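Local coordinates for protein serpin-ZX (Arabidopsis thaliana, PDB 3LE2) that inhibits target proteases such as metacaspase-9 and RD21 by offering its reactive centre loop for cleavage and trapping the enzyme covalently, at residues Y174-W179 and N336-E341. Residues are numbered along the deposited sequence; the frame is centred on the assembly and turned at random. Where two conformers were deposited one is given.
Sequences YFKGTW and NEEGTE. With ACT (acetate ion), chain D.
At the breach of the serpin fold, where the reactive centre loop leaves the top of sheet A, Trp179 fastens the chain beyond strand 167-176 to the loop that follows strand 326-335. Strands 167-176 and 326-335 are parallel neighbours, the strands that serpins part when a cleaved reactive loop inserts between them; the molecule is in the native, stressed state, with the loop outside. Three hydrogen bonds, all involving Trp179, define the junction. Trp179 N donates to Glu338 O (3.1 Å), which receives it in the carbonyl plane on a lone pair, while Trp179 O accepts from Thr340 N at 2.9 Å. This pair of bonds makes a single bridge opposite Gly339, whose CA lies 3.3 Å from Trp179 O and adds a CA-H...O contact. The third comes from the indole: Trp179 NE1 meets Asn336 O at 2.9 Å, the oxygen being 6° out of the ring plane, so the ring is gripped at its edge. A chi1 of -60° sets CG beside the backbone N of Trp179, and chi2 of 125° turns the NE1 edge to Asn336 O; a stack with Tyr227 and an edge-to-face contact with Phe183 further fix the buried ring. Asn336 shapes the facing loop through an Asx turn, in which its OD1 accepts from Glu338 N at 3.0 Å. At the end of the strand, the extended Lys176 chain brings NZ to within 4.4 Å of Glu338 OE1, too far for a salt bridge, and that carboxylate is one of two modelled positions. Glu338 O is shared: besides the Trp179 amide it lies 2.9 Å from a water, which also sits 3.2 Å from Gly177 O.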
loop_
_atom_site.group_PDB
_atom_site.type_symbol
_atom_site.label_atom_id
_atom_site.label_comp_id
_atom_site.label_asym_id
_atom_site.label_seq_id
_atom_site.Cartn_x
_atom_site.Cartn_y
_atom_site.Cartn_z
ATOM N N TYR A 174 6.595 4.566 -4.593
ATOM C CA TYR A 174 6.946 5.736 -3.796
ATOM C C TYR A 174 5.808 6.751 -3.846
ATOM O O TYR A 174 5.236 7.013 -4.903
ATOM C CB TYR A 174 8.268 6.363 -4.273
ATOM C CG TYR A 174 8.638 7.660 -3.579
ATOM C CD1 TYR A 174 9.410 7.651 -2.421
ATOM C CD2 TYR A 174 8.220 8.899 -4.079
ATOM C CE1 TYR A 174 9.773 8.836 -1.772
ATOM C CE2 TYR A 174 8.573 10.098 -3.433
ATOM C CZ TYR A 174 9.352 10.050 -2.278
ATOM O OH TYR A 174 9.716 11.201 -1.612
ATOM N N PHE A 175 5.486 7.321 -2.696
ATOM C CA PHE A 175 4.462 8.349 -2.600
ATOM C C PHE A 175 4.947 9.401 -1.628
ATOM O O PHE A 175 5.489 9.082 -0.569
ATOM C CB PHE A 175 3.140 7.728 -2.119
ATOM C CG PHE A 175 2.055 8.729 -1.740
ATOM C CD1 PHE A 175 1.039 9.037 -2.621
ATOM C CD2 PHE A 175 2.008 9.285 -0.472
ATOM C CE1 PHE A 175 0.024 9.918 -2.267
ATOM C CE2 PHE A 175 0.987 10.164 -0.109
ATOM C CZ PHE A 175 0.003 10.480 -1.008
ATOM N N LYS A 176 4.775 10.658 -2.003
ATOM C CA LYS A 176 5.011 11.745 -1.068
ATOM C C LYS A 176 4.026 12.846 -1.369
ATOM O O LYS A 176 3.944 13.319 -2.502
ATOM C CB LYS A 176 6.443 12.278 -1.156
ATOM C CG LYS A 176 6.694 13.447 -0.211
ATOM C CD LYS A 176 8.172 13.736 -0.071
ATOM C CE LYS A 176 8.429 14.911 0.859
ATOM N NZ LYS A 176 9.902 15.199 0.959
ATOM N N GLY A 177 3.268 13.242 -0.354
ATOM C CA GLY A 177 2.245 14.248 -0.535
ATOM C C GLY A 177 2.337 15.344 0.506
ATOM O O GLY A 177 2.809 15.123 1.619
ATOM N N THR A 178 1.886 16.529 0.122
ATOM C CA THR A 178 1.746 17.658 1.030
ATOM C C THR A 178 0.315 17.679 1.568
ATOM O O THR A 178 -0.625 17.506 0.797
ATOM C CB THR A 178 1.998 18.982 0.282
ATOM O OG1 THR A 178 3.366 19.045 -0.136
ATOM C CG2 THR A 178 1.712 20.154 1.170
ATOM N N TRP A 179 0.157 17.885 2.877
ATOM C CA TRP A 179 -1.165 17.986 3.496
ATOM C C TRP A 179 -1.928 19.187 2.960
ATOM O O TRP A 179 -1.338 20.209 2.598
ATOM C CB TRP A 179 -1.076 18.127 5.022
ATOM C CG TRP A 179 -0.391 16.997 5.754
ATOM C CD1 TRP A 179 0.664 17.102 6.616
ATOM C CD2 TRP A 179 -0.721 15.600 5.696
ATOM N NE1 TRP A 179 1.007 15.863 7.099
ATOM C CE2 TRP A 179 0.173 14.925 6.548
ATOM C CE3 TRP A 179 -1.691 14.858 5.010
ATOM C CZ2 TRP A 179 0.131 13.542 6.729
ATOM C CZ3 TRP A 179 -1.725 13.482 5.188
ATOM C CH2 TRP A 179 -0.821 12.841 6.039
ATOM N N ASN A 336 5.006 14.151 8.364
ATOM C CA ASN A 336 5.549 15.336 9.024
ATOM C C ASN A 336 4.576 16.522 8.926
ATOM O O ASN A 336 3.388 16.340 8.600
ATOM C CB ASN A 336 6.959 15.679 8.494
ATOM C CG ASN A 336 6.965 16.020 7.012
ATOM O OD1 ASN A 336 6.037 16.642 6.505
ATOM N ND2 ASN A 336 8.020 15.623 6.313
ATOM N N GLU A 337 5.071 17.725 9.201
ATOM C CA GLU A 337 4.207 18.911 9.297
ATOM C C GLU A 337 3.820 19.539 7.970
ATOM O O GLU A 337 2.863 20.305 7.909
ATOM C CB GLU A 337 4.878 20.012 10.138
ATOM C CG GLU A 337 5.099 19.669 11.599
ATOM C CD GLU A 337 6.407 18.942 11.832
ATOM O OE1 GLU A 337 7.035 18.506 10.844
ATOM O OE2 GLU A 337 6.796 18.812 13.008
ATOM N N GLU A 338 4.556 19.210 6.915
ATOM C CA GLU A 338 4.478 19.937 5.648
ATOM C C GLU A 338 3.091 19.965 4.986
ATOM O O GLU A 338 2.543 18.926 4.601
ATOM C CB GLU A 338 5.544 19.414 4.675
ATOM C CG GLU A 338 6.928 19.334 5.305
ATOM C CD GLU A 338 8.004 18.940 4.321
ATOM O OE1 GLU A 338 8.215 17.727 4.112
ATOM O OE2 GLU A 338 8.646 19.851 3.764
ATOM N N GLY A 339 2.547 21.175 4.849
ATOM C CA GLY A 339 1.239 21.387 4.244
ATOM C C GLY A 339 1.311 22.493 3.201
ATOM O O GLY A 339 2.344 23.149 3.048
ATOM N N THR A 340 0.222 22.703 2.469
ATOM C CA THR A 340 0.212 23.710 1.411
ATOM C C THR A 340 0.438 25.141 1.926
ATOM O O THR A 340 -0.056 25.519 2.996
ATOM C CB THR A 340 -1.083 23.670 0.605
ATOM O OG1 THR A 340 -0.970 24.558 -0.509
ATOM C CG2 THR A 340 -2.269 24.098 1.471
ATOM N N GLU A 341 1.196 25.918 1.153
ATOM C CA GLU A 341 1.465 27.324 1.463
ATOM C C GLU A 341 0.556 28.232 0.648
ATOM O O GLU A 341 0.669 29.454 0.729
ATOM C CB GLU A 341 2.920 27.684 1.131
ATOM C CG GLU A 341 3.968 26.869 1.870
ATOM C CD GLU A 341 3.859 26.999 3.385
ATOM O OE1 GLU A 341 3.140 27.903 3.866
ATOM O OE2 GLU A 341 4.489 26.182 4.094
HETATM C C ACT D . 4.154 16.636 -3.437
HETATM O O ACT D . 3.050 16.709 -2.832
HETATM O OXT ACT D . 5.145 16.256 -2.756
HETATM C CH3 ACT D . 4.277 16.979 -4.900
HETATM O O HOH W 1 10.122 15.312 3.450
HETATM O O HOH W 2 3.585 16.250 4.464
#